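Local coordinates for 6-phosphogluconate dehydrogenase (Pseudomonas syringae, PDB 5U5G), which probably catalyses an NADP-dependent redox step on (2-oxopropyl)phosphonic acid late in fosfomycin biosynthesis, at residues His29-Ser34 and Ala46-Asp51; Gly6-Gly11 and Pro50-Leu55; Ala59-Val64 and Ile92-Ser97. All blocks are in the same frame, centred on the assembly; numbering follows the deposited sequence.

From the N terminus, strand 5-8 runs into the glycine turn, helix 12-23 follows, and strand 28-31 lies beside the first strand. Interaction 1 closes the short crossover through helix 39-43 by adding edge strand 47-48 to strand 28-31. Directly after it, helix 52-58 folds back over strand 5-8 in interaction 2, a longer loop that encloses interaction 1 apart from the shared Pro50 and Asp51. Strand 61-64 then takes the other flank of strand 5-8, and interaction 3, in series with the other two, pairs it with strand 92-95. Together they span five neighbouring parallel strands of the NADP-binding sheet, 47-48, 28-31, 5-8, 61-64 and 92-95, with helix 52-58 on one face, and all reach the cofactor.

Interaction 1. Residues His29-Ser34 and Ala46-Asp51; sequences HVHNRS and AVWAPD. With NAP (NADP nicotinamide-adenine-dinucleotide phosphate), chain E.
The last parallel pair of a Rossmann-type sheet, where strand 28-31 receives edge strand 47-48 across a beta-alpha-beta crossover, is joined by main-chain bonds through both the N and the O of Val30. Its N donates to Val47 O (2.8 Å) and its O accepts from Ala49 N (2.8 Å). On one face of the sheet His29 and Val47 run side by side, and the valine CB sits 3.6 Å from the centroid of the His29 ring, only 11° off its normal: a CH-pi contact over the face. The other face carries Val30, whose CG1 meets Ala46 CB, and Trp48. With CG anti to the backbone N (chi1 174°), the indole reaches across the neighbouring strand end, and its CH2 edge points at Asn32 O, 3.2 Å away and near the ring plane.

Beyond the paired residues a side chain takes over. His31 ND1 donates to Ala49 O over 2.9 Å, with the oxygen in the imidazole plane, while CE1 lies 3.2 Å from Pro50 O at the same ring's edge.

The strand end leads straight to NADP. Asn32 takes a bond from the ribose hydroxyl O3B on OD1, which also accepts from Leu10 N, and gives one from ND2 to phosphate oxygen O1X. Arg33 lays its guanidinium over the adenine and donates from NE to O2X and NH2 to O3X; Ser34 OG binds O2X at 2.6 Å. Because His31 ND1 is the donor to Ala49 O, it carries the proton, and the phosphate grip by Asn32, Arg33 and Ser34 is consistent with a preference for NADP over NAD.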
# COMPACT_ATOMS: atom_id res chain seq x y z
N HIS A 29 3.02 -16.70 31.99
CA HIS A 29 4.12 -16.23 32.83
C HIS A 29 5.02 -15.33 32.00
O HIS A 29 5.39 -15.67 30.87
CB HIS A 29 4.89 -17.41 33.40
CG HIS A 29 4.12 -18.19 34.42
ND1 HIS A 29 4.70 -18.77 35.53
CD2 HIS A 29 2.79 -18.46 34.51
CE1 HIS A 29 3.78 -19.38 36.24
NE2 HIS A 29 2.61 -19.21 35.65
N VAL A 30 5.36 -14.17 32.54
CA VAL A 30 6.00 -13.13 31.74
C VAL A 30 7.31 -12.73 32.39
O VAL A 30 7.46 -12.75 33.62
CB VAL A 30 5.09 -11.90 31.56
CG1 VAL A 30 3.84 -12.29 30.77
CG2 VAL A 30 4.73 -11.27 32.90
N HIS A 31 8.27 -12.39 31.53
CA HIS A 31 9.57 -11.88 31.93
C HIS A 31 9.98 -10.73 31.03
O HIS A 31 9.78 -10.79 29.81
CB HIS A 31 10.66 -12.94 31.88
CG HIS A 31 12.02 -12.41 32.19
ND1 HIS A 31 12.43 -12.11 33.47
CD2 HIS A 31 13.05 -12.07 31.38
CE1 HIS A 31 13.66 -11.64 33.44
NE2 HIS A 31 14.06 -11.60 32.18
N ASN A 32 10.58 -9.71 31.62
CA ASN A 32 11.16 -8.61 30.87
C ASN A 32 12.33 -8.06 31.67
O ASN A 32 12.33 -8.12 32.91
CB ASN A 32 10.14 -7.50 30.58
CG ASN A 32 10.64 -6.48 29.57
OD1 ASN A 32 10.92 -6.81 28.42
ND2 ASN A 32 10.70 -5.22 29.98
N ARG A 33 13.35 -7.57 30.96
CA ARG A 33 14.47 -6.90 31.61
C ARG A 33 13.99 -5.77 32.51
O ARG A 33 14.47 -5.62 33.64
CB ARG A 33 15.45 -6.39 30.55
CG ARG A 33 16.52 -5.45 31.08
CD ARG A 33 17.44 -4.95 29.96
NE ARG A 33 16.73 -4.21 28.91
CZ ARG A 33 17.33 -3.63 27.88
NH1 ARG A 33 18.66 -3.71 27.76
NH2 ARG A 33 16.63 -2.97 26.98
N SER A 34 13.04 -4.96 32.03
CA SER A 34 12.48 -3.84 32.78
C SER A 34 11.15 -4.29 33.38
O SER A 34 10.15 -4.41 32.66
CB SER A 34 12.29 -2.62 31.87
OG SER A 34 13.53 -2.20 31.32
N ALA A 46 -1.36 -12.05 34.56
CA ALA A 46 -0.09 -12.70 34.26
C ALA A 46 0.71 -12.93 35.54
O ALA A 46 0.49 -12.28 36.56
CB ALA A 46 0.72 -11.87 33.28
N VAL A 47 1.67 -13.86 35.47
CA VAL A 47 2.53 -14.23 36.59
C VAL A 47 3.96 -13.80 36.28
O VAL A 47 4.52 -14.18 35.25
CB VAL A 47 2.47 -15.74 36.88
CG1 VAL A 47 3.38 -16.09 38.04
CG2 VAL A 47 1.03 -16.20 37.16
N TRP A 48 4.56 -13.02 37.18
CA TRP A 48 5.92 -12.55 36.97
C TRP A 48 6.93 -13.68 37.15
O TRP A 48 6.90 -14.40 38.15
CB TRP A 48 6.24 -11.41 37.94
CG TRP A 48 7.67 -10.93 37.91
CD1 TRP A 48 8.61 -11.05 38.90
CD2 TRP A 48 8.32 -10.26 36.82
NE1 TRP A 48 9.80 -10.48 38.50
CE2 TRP A 48 9.65 -9.99 37.23
CE3 TRP A 48 7.91 -9.85 35.54
CZ2 TRP A 48 10.57 -9.33 36.41
CZ3 TRP A 48 8.84 -9.20 34.72
CH2 TRP A 48 10.15 -8.94 35.16
N ALA A 49 7.82 -13.83 36.17
CA ALA A 49 9.01 -14.67 36.29
C ALA A 49 10.23 -13.75 36.36
O ALA A 49 10.44 -12.96 35.44
CB ALA A 49 9.13 -15.64 35.10
N PRO A 50 11.03 -13.80 37.44
CA PRO A 50 12.17 -12.87 37.54
C PRO A 50 13.35 -13.24 36.66
O PRO A 50 14.26 -12.41 36.49
CB PRO A 50 12.56 -12.95 39.03
CG PRO A 50 12.15 -14.35 39.43
CD PRO A 50 10.84 -14.57 38.68
N ASP A 51 13.40 -14.46 36.13
CA ASP A 51 14.49 -14.86 35.27
C ASP A 51 14.03 -16.05 34.43
O ASP A 51 12.93 -16.57 34.61
CB ASP A 51 15.77 -15.16 36.07
CG ASP A 51 15.59 -16.27 37.11
OD1 ASP A 51 14.63 -17.07 37.05
OD2 ASP A 51 16.45 -16.35 38.01
PA NAP E . 10.22 -2.26 21.97
O1A NAP E . 11.39 -1.37 21.77
O2A NAP E . 8.86 -1.70 22.27
O5B NAP E . 10.58 -3.39 23.14
C5B NAP E . 11.82 -3.96 22.81
C4B NAP E . 11.97 -5.21 23.69
O4B NAP E . 13.27 -5.80 23.54
C3B NAP E . 11.76 -4.82 25.20
O3B NAP E . 11.17 -5.89 25.87
C2B NAP E . 13.22 -4.70 25.67
O2B NAP E . 13.42 -4.95 26.98
C1B NAP E . 13.83 -5.89 24.84
N9A NAP E . 15.27 -5.73 24.78
C8A NAP E . 16.04 -4.91 23.93
N7A NAP E . 17.37 -4.98 24.18
C5A NAP E . 17.45 -5.89 25.25
C6A NAP E . 18.54 -6.39 25.98
N6A NAP E . 19.83 -6.01 25.69
N1A NAP E . 18.36 -7.27 27.00
C2A NAP E . 17.06 -7.63 27.26
N3A NAP E . 15.93 -7.24 26.65
C4A NAP E . 16.15 -6.36 25.63
O3 NAP E . 10.25 -3.01 20.51
PN NAP E . 8.83 -3.53 19.99
O1N NAP E . 8.09 -4.32 21.00
O2N NAP E . 8.16 -2.57 19.03
O5D NAP E . 9.32 -4.74 18.85
C5D NAP E . 9.69 -5.90 19.46
C4D NAP E . 9.89 -6.92 18.35
O4D NAP E . 8.66 -7.08 17.59
C3D NAP E . 10.99 -6.39 17.34
O3D NAP E . 11.75 -7.48 16.90
C2D NAP E . 10.16 -5.81 16.22
O2D NAP E . 10.80 -5.87 14.97
C1D NAP E . 8.95 -6.80 16.23
N1N NAP E . 7.77 -6.20 15.64
C2N NAP E . 7.23 -4.98 16.13
C3N NAP E . 6.05 -4.51 15.58
C7N NAP E . 5.44 -3.28 16.09
O7N NAP E . 4.37 -2.84 15.66
N7N NAP E . 6.05 -2.58 17.12
C4N NAP E . 5.32 -5.27 14.51
C5N NAP E . 5.98 -6.49 14.07
C6N NAP E . 7.13 -6.90 14.61
P2B NAP E . 13.17 -3.51 28.10
O1X NAP E . 11.67 -3.47 28.08
O2X NAP E . 13.84 -3.98 29.39
O3X NAP E . 13.90 -2.45 27.31

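Interaction 2. Residues Gly6-Gly11 and Pro50-Leu55; sequences GFIGLG and PDIVAL. With NAP (NADP nicotinamide-adenine-dinucleotide phosphate), chain E.
Leu55, on the first turn of helix 52-58, drives its branched end against strand 5-8, and Ile8 and Ile52 complete the cluster. The leucine's two methyls divide the work. CD2 presses on Ile8 CG1 at 3.4 Å, closer than usual for two carbons, whereas CD1 rests over the backbone at Gly6 CA (3.8 Å). Its CG stands anti to the backbone N (chi1 -169°), which sends the branch point toward the strand, and chi2 (64°) then sets the two methyls. Ile8 extends its CG1-CD1 arm toward the helix, and CD1 meets the CD1 of Ile52 at 3.6 Å, the two side chains crossing at about a right angle.

This is a helix packed on one face of a Rossmann sheet, at the first strand, which leads into the glycine-rich turn. Phe7 points to the opposite face, against helix 12-23. No hydrogen bond crosses the contact; the polar work is local, Asp51 capping the helix by accepting Ala54 N on OD1 (2.9 Å).

Past Ile8 the chain turns through Gly9 and Gly11 of a GxGxxG-type pattern beside NADP. At Gly11 the CA lies 3.2 Å from cofactor O5B.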
# COMPACT_ATOMS: atom_id res chain seq x y z
N GLY A 6 5.00 -19.27 28.48
CA GLY A 6 5.88 -18.20 28.89
C GLY A 6 5.99 -17.12 27.83
O GLY A 6 5.69 -17.34 26.66
N PHE A 7 6.44 -15.93 28.25
CA PHE A 7 6.59 -14.81 27.32
C PHE A 7 7.73 -13.91 27.79
O PHE A 7 7.70 -13.42 28.92
CB PHE A 7 5.29 -14.02 27.21
CG PHE A 7 5.14 -13.28 25.91
CD1 PHE A 7 5.91 -12.15 25.66
CD2 PHE A 7 4.24 -13.71 24.95
CE1 PHE A 7 5.78 -11.47 24.47
CE2 PHE A 7 4.10 -13.04 23.76
CZ PHE A 7 4.87 -11.92 23.51
N ILE A 8 8.71 -13.69 26.92
CA ILE A 8 9.88 -12.85 27.20
C ILE A 8 9.84 -11.66 26.26
O ILE A 8 9.80 -11.82 25.03
CB ILE A 8 11.19 -13.63 27.00
CG1 ILE A 8 11.26 -14.86 27.89
CG2 ILE A 8 12.39 -12.71 27.18
CD1 ILE A 8 12.17 -15.98 27.32
N GLY A 9 9.90 -10.45 26.81
CA GLY A 9 9.93 -9.27 25.99
C GLY A 9 8.60 -8.55 26.06
O GLY A 9 7.66 -8.89 25.35
N LEU A 10 8.52 -7.57 26.94
CA LEU A 10 7.26 -6.89 27.17
C LEU A 10 7.38 -5.48 26.63
O LEU A 10 7.09 -4.50 27.32
CB LEU A 10 6.91 -6.91 28.66
CG LEU A 10 6.78 -8.33 29.24
CD1 LEU A 10 6.49 -8.31 30.74
CD2 LEU A 10 5.73 -9.17 28.50
N GLY A 11 7.85 -5.36 25.39
CA GLY A 11 7.82 -4.10 24.70
C GLY A 11 6.43 -3.85 24.15
O GLY A 11 5.44 -4.46 24.57
N PRO A 50 11.03 -13.80 37.44
CA PRO A 50 12.17 -12.87 37.54
C PRO A 50 13.35 -13.24 36.66
O PRO A 50 14.26 -12.41 36.49
CB PRO A 50 12.56 -12.95 39.03
CG PRO A 50 12.15 -14.35 39.43
CD PRO A 50 10.84 -14.57 38.68
N ASP A 51 13.40 -14.46 36.13
CA ASP A 51 14.49 -14.86 35.27
C ASP A 51 14.03 -16.05 34.43
O ASP A 51 12.93 -16.57 34.61
CB ASP A 51 15.77 -15.16 36.07
CG ASP A 51 15.59 -16.27 37.11
OD1 ASP A 51 14.63 -17.07 37.05
OD2 ASP A 51 16.45 -16.35 38.01
N ILE A 52 14.91 -16.48 33.52
CA ILE A 52 14.59 -17.51 32.54
C ILE A 52 14.50 -18.88 33.20
O ILE A 52 13.76 -19.76 32.73
CB ILE A 52 15.64 -17.48 31.41
CG1 ILE A 52 15.58 -16.13 30.69
CG2 ILE A 52 15.46 -18.62 30.42
CD1 ILE A 52 14.20 -15.70 30.33
N VAL A 53 15.23 -19.09 34.30
CA VAL A 53 15.10 -20.33 35.06
C VAL A 53 13.68 -20.49 35.57
O VAL A 53 13.04 -21.54 35.37
CB VAL A 53 16.11 -20.35 36.22
CG1 VAL A 53 15.82 -21.52 37.16
CG2 VAL A 53 17.53 -20.43 35.68
N ALA A 54 13.16 -19.47 36.25
CA ALA A 54 11.81 -19.54 36.78
C ALA A 54 10.79 -19.72 35.67
O ALA A 54 9.81 -20.45 35.82
CB ALA A 54 11.49 -18.28 37.59
N LEU A 55 11.00 -19.04 34.54
CA LEU A 55 10.04 -19.13 33.46
C LEU A 55 10.01 -20.54 32.88
O LEU A 55 8.94 -21.14 32.73
CB LEU A 55 10.36 -18.10 32.38
CG LEU A 55 9.33 -17.86 31.29
CD1 LEU A 55 8.04 -17.30 31.86
CD2 LEU A 55 9.92 -16.89 30.30
PA NAP E . 10.22 -2.26 21.97
O1A NAP E . 11.39 -1.37 21.77
O2A NAP E . 8.86 -1.70 22.27
O5B NAP E . 10.58 -3.39 23.14
C5B NAP E . 11.82 -3.96 22.81
C4B NAP E . 11.97 -5.21 23.69
O4B NAP E . 13.27 -5.80 23.54
C3B NAP E . 11.76 -4.82 25.20
O3B NAP E . 11.17 -5.89 25.87
C2B NAP E . 13.22 -4.70 25.67
O2B NAP E . 13.42 -4.95 26.98
C1B NAP E . 13.83 -5.89 24.84
N9A NAP E . 15.27 -5.73 24.78
C8A NAP E . 16.04 -4.91 23.93
N7A NAP E . 17.37 -4.98 24.18
C5A NAP E . 17.45 -5.89 25.25
C6A NAP E . 18.54 -6.39 25.98
N6A NAP E . 19.83 -6.01 25.69
N1A NAP E . 18.36 -7.27 27.00
C2A NAP E . 17.06 -7.63 27.26
N3A NAP E . 15.93 -7.24 26.65
C4A NAP E . 16.15 -6.36 25.63
O3 NAP E . 10.25 -3.01 20.51
PN NAP E . 8.83 -3.53 19.99
O1N NAP E . 8.09 -4.32 21.00
O2N NAP E . 8.16 -2.57 19.03
O5D NAP E . 9.32 -4.74 18.85
C5D NAP E . 9.69 -5.90 19.46
C4D NAP E . 9.89 -6.92 18.35
O4D NAP E . 8.66 -7.08 17.59
C3D NAP E . 10.99 -6.39 17.34
O3D NAP E . 11.75 -7.48 16.90
C2D NAP E . 10.16 -5.81 16.22
O2D NAP E . 10.80 -5.87 14.97
C1D NAP E . 8.95 -6.80 16.23
N1N NAP E . 7.77 -6.20 15.64
C2N NAP E . 7.23 -4.98 16.13
C3N NAP E . 6.05 -4.51 15.58
C7N NAP E . 5.44 -3.28 16.09
O7N NAP E . 4.37 -2.84 15.66
N7N NAP E . 6.05 -2.58 17.12
C4N NAP E . 5.32 -5.27 14.51
C5N NAP E . 5.98 -6.49 14.07
C6N NAP E . 7.13 -6.90 14.61
P2B NAP E . 13.17 -3.51 28.10
O1X NAP E . 11.67 -3.47 28.08
O2X NAP E . 13.84 -3.98 29.39
O3X NAP E . 13.90 -2.45 27.31

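Interaction 3. Residues Ala59-Val64 and Ile92-Ser97; sequences ARVLFV and IVVDLS. With NAP (NADP nicotinamide-adenine-dinucleotide phosphate), chain E.
Phe63 and Val94 stand side by side on two parallel strands, 61-64 and 92-95, in the core of the Rossmann-type sheet that binds NADP. The strand axes come within 4.6 Å and diverge by 20°. Five main-chain bonds lace them: Ile92 N to Arg60 O, Leu62 N to Ile92 O, Val94 N to Leu62 O (2.7 Å), Val64 N to Val94 O and Leu96 N to Val64 O.

Followed outward, Phe63 first sets CB near Val94 O (3.9 Å) and Leu96 CD1. Its CG lies anti to the carbonyl carbon (chi1 -65°), a setting that lays the ring beside Val94 of the next strand. There CD1 reaches Val94 CB at 3.6 Å, with Leu96 CD1 on the same carbon at 3.9 Å, and further along CE1 touches Val94 CG1 at 3.6 Å. The isopropyl group thus meets this ring obliquely along the CD1-CE1 bond. Val61 and Ile92 share that face of the sheet, where helix 143-156 packs on them through Ile149.

The reverse face carries Leu62, Val64, Val93 and Asp95. The Val64 and Val93 side chains cross at a slant, CG2 of the first 3.7 Å from CG1 of the second, while Val64 CG1 lies nearer Asp95 and Ser97. Asp95 is a buried carboxylate with its polar atoms engaged: OD2 is bonded by the hydroxyls of Tyr76 and Tyr118, whereas OD1 forms an Asx turn by accepting Ser97 N. The serine hydroxyl donates to the same oxygen, nearly along its C-O axis, and is also bonded to Thr66 N. These bonds fix the start of the loop after strand 92-95, where Ser97 CA approaches the cofactor hydroxyl O3D to 3.6 Å.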
# COMPACT_ATOMS: atom_id res chain seq x y z
N ALA A 59 6.91 -23.33 32.20
CA ALA A 59 6.33 -23.33 30.86
C ALA A 59 7.19 -24.14 29.91
O ALA A 59 8.42 -23.98 29.88
CB ALA A 59 6.14 -21.90 30.35
N ARG A 60 6.54 -25.01 29.14
CA ARG A 60 7.22 -25.83 28.14
C ARG A 60 7.14 -25.21 26.75
O ARG A 60 7.83 -25.69 25.84
CB ARG A 60 6.61 -27.24 28.12
CG ARG A 60 6.48 -27.88 29.52
CD ARG A 60 7.70 -28.71 29.95
NE ARG A 60 8.98 -28.01 29.86
CZ ARG A 60 9.43 -27.14 30.75
NH1 ARG A 60 8.71 -26.85 31.84
NH2 ARG A 60 10.62 -26.57 30.57
N VAL A 61 6.30 -24.19 26.56
CA VAL A 61 6.28 -23.36 25.35
C VAL A 61 6.46 -21.91 25.78
O VAL A 61 5.78 -21.44 26.70
CB VAL A 61 4.97 -23.51 24.56
CG1 VAL A 61 5.03 -22.66 23.29
CG2 VAL A 61 4.70 -24.96 24.21
N LEU A 62 7.40 -21.22 25.13
CA LEU A 62 7.70 -19.82 25.42
C LEU A 62 7.65 -18.99 24.15
O LEU A 62 8.04 -19.46 23.07
CB LEU A 62 9.09 -19.62 26.05
CG LEU A 62 9.63 -20.56 27.13
CD1 LEU A 62 11.00 -20.09 27.53
CD2 LEU A 62 8.71 -20.56 28.32
N PHE A 63 7.18 -17.75 24.27
CA PHE A 63 7.29 -16.76 23.21
C PHE A 63 8.39 -15.76 23.55
O PHE A 63 8.63 -15.45 24.73
CB PHE A 63 5.97 -15.99 23.01
CG PHE A 63 4.83 -16.84 22.53
CD1 PHE A 63 4.62 -17.05 21.17
CD2 PHE A 63 3.93 -17.40 23.44
CE1 PHE A 63 3.56 -17.82 20.72
CE2 PHE A 63 2.87 -18.18 23.00
CZ PHE A 63 2.68 -18.39 21.63
N VAL A 64 9.06 -15.27 22.51
CA VAL A 64 10.10 -14.25 22.62
C VAL A 64 9.71 -13.11 21.69
O VAL A 64 9.41 -13.35 20.51
CB VAL A 64 11.49 -14.80 22.24
CG1 VAL A 64 12.56 -13.69 22.30
CG2 VAL A 64 11.88 -15.96 23.14
N ILE A 92 9.47 -25.92 23.20
CA ILE A 92 9.31 -25.13 21.98
C ILE A 92 9.42 -23.65 22.34
O ILE A 92 8.77 -23.19 23.29
CB ILE A 92 7.97 -25.42 21.28
CG1 ILE A 92 7.87 -26.91 20.92
CG2 ILE A 92 7.81 -24.54 20.03
CD1 ILE A 92 6.47 -27.35 20.50
N VAL A 93 10.25 -22.90 21.60
CA VAL A 93 10.29 -21.45 21.70
C VAL A 93 9.80 -20.85 20.39
O VAL A 93 10.29 -21.21 19.31
CB VAL A 93 11.70 -20.94 22.06
CG1 VAL A 93 11.79 -19.44 21.86
CG2 VAL A 93 12.05 -21.29 23.51
N VAL A 94 8.82 -19.97 20.49
CA VAL A 94 8.24 -19.29 19.33
C VAL A 94 8.78 -17.86 19.36
O VAL A 94 8.38 -17.05 20.20
CB VAL A 94 6.71 -19.32 19.38
CG1 VAL A 94 6.09 -18.53 18.21
CG2 VAL A 94 6.22 -20.77 19.39
N ASP A 95 9.72 -17.55 18.47
CA ASP A 95 10.39 -16.25 18.49
C ASP A 95 9.65 -15.33 17.52
O ASP A 95 9.69 -15.53 16.31
CB ASP A 95 11.87 -16.39 18.13
CG ASP A 95 12.69 -15.13 18.45
OD1 ASP A 95 12.12 -14.01 18.46
OD2 ASP A 95 13.92 -15.25 18.69
N LEU A 96 8.98 -14.32 18.08
CA LEU A 96 8.19 -13.38 17.31
C LEU A 96 8.99 -12.15 16.89
O LEU A 96 8.40 -11.22 16.32
CB LEU A 96 6.98 -12.93 18.12
CG LEU A 96 6.13 -14.04 18.73
CD1 LEU A 96 5.35 -13.46 19.89
CD2 LEU A 96 5.20 -14.64 17.68
N SER A 97 10.29 -12.13 17.16
CA SER A 97 11.12 -10.98 16.83
C SER A 97 11.48 -10.97 15.35
O SER A 97 11.43 -12.00 14.67
CB SER A 97 12.40 -10.98 17.67
OG SER A 97 12.12 -11.30 19.03
PA NAP E . 10.22 -2.26 21.97
O1A NAP E . 11.39 -1.37 21.77
O2A NAP E . 8.86 -1.70 22.27
O5B NAP E . 10.58 -3.39 23.14
C5B NAP E . 11.82 -3.96 22.81
C4B NAP E . 11.97 -5.21 23.69
O4B NAP E . 13.27 -5.80 23.54
C3B NAP E . 11.76 -4.82 25.20
O3B NAP E . 11.17 -5.89 25.87
C2B NAP E . 13.22 -4.70 25.67
O2B NAP E . 13.42 -4.95 26.98
C1B NAP E . 13.83 -5.89 24.84
N9A NAP E . 15.27 -5.73 24.78
C8A NAP E . 16.04 -4.91 23.93
N7A NAP E . 17.37 -4.98 24.18
C5A NAP E . 17.45 -5.89 25.25
C6A NAP E . 18.54 -6.39 25.98
N6A NAP E . 19.83 -6.01 25.69
N1A NAP E . 18.36 -7.27 27.00
C2A NAP E . 17.06 -7.63 27.26
N3A NAP E . 15.93 -7.24 26.65
C4A NAP E . 16.15 -6.36 25.63
O3 NAP E . 10.25 -3.01 20.51
PN NAP E . 8.83 -3.53 19.99
O1N NAP E . 8.09 -4.32 21.00
O2N NAP E . 8.16 -2.57 19.03
O5D NAP E . 9.32 -4.74 18.85
C5D NAP E . 9.69 -5.90 19.46
C4D NAP E . 9.89 -6.92 18.35
O4D NAP E . 8.66 -7.08 17.59
C3D NAP E . 10.99 -6.39 17.34
O3D NAP E . 11.75 -7.48 16.90
C2D NAP E . 10.16 -5.81 16.22
O2D NAP E . 10.80 -5.87 14.97
C1D NAP E . 8.95 -6.80 16.23
N1N NAP E . 7.77 -6.20 15.64
C2N NAP E . 7.23 -4.98 16.13
C3N NAP E . 6.05 -4.51 15.58
C7N NAP E . 5.44 -3.28 16.09
O7N NAP E . 4.37 -2.84 15.66
N7N NAP E . 6.05 -2.58 17.12
C4N NAP E . 5.32 -5.27 14.51
C5N NAP E . 5.98 -6.49 14.07
C6N NAP E . 7.13 -6.90 14.61
P2B NAP E . 13.17 -3.51 28.10
O1X NAP E . 11.67 -3.47 28.08
O2X NAP E . 13.84 -3.98 29.39
O3X NAP E . 13.90 -2.45 27.31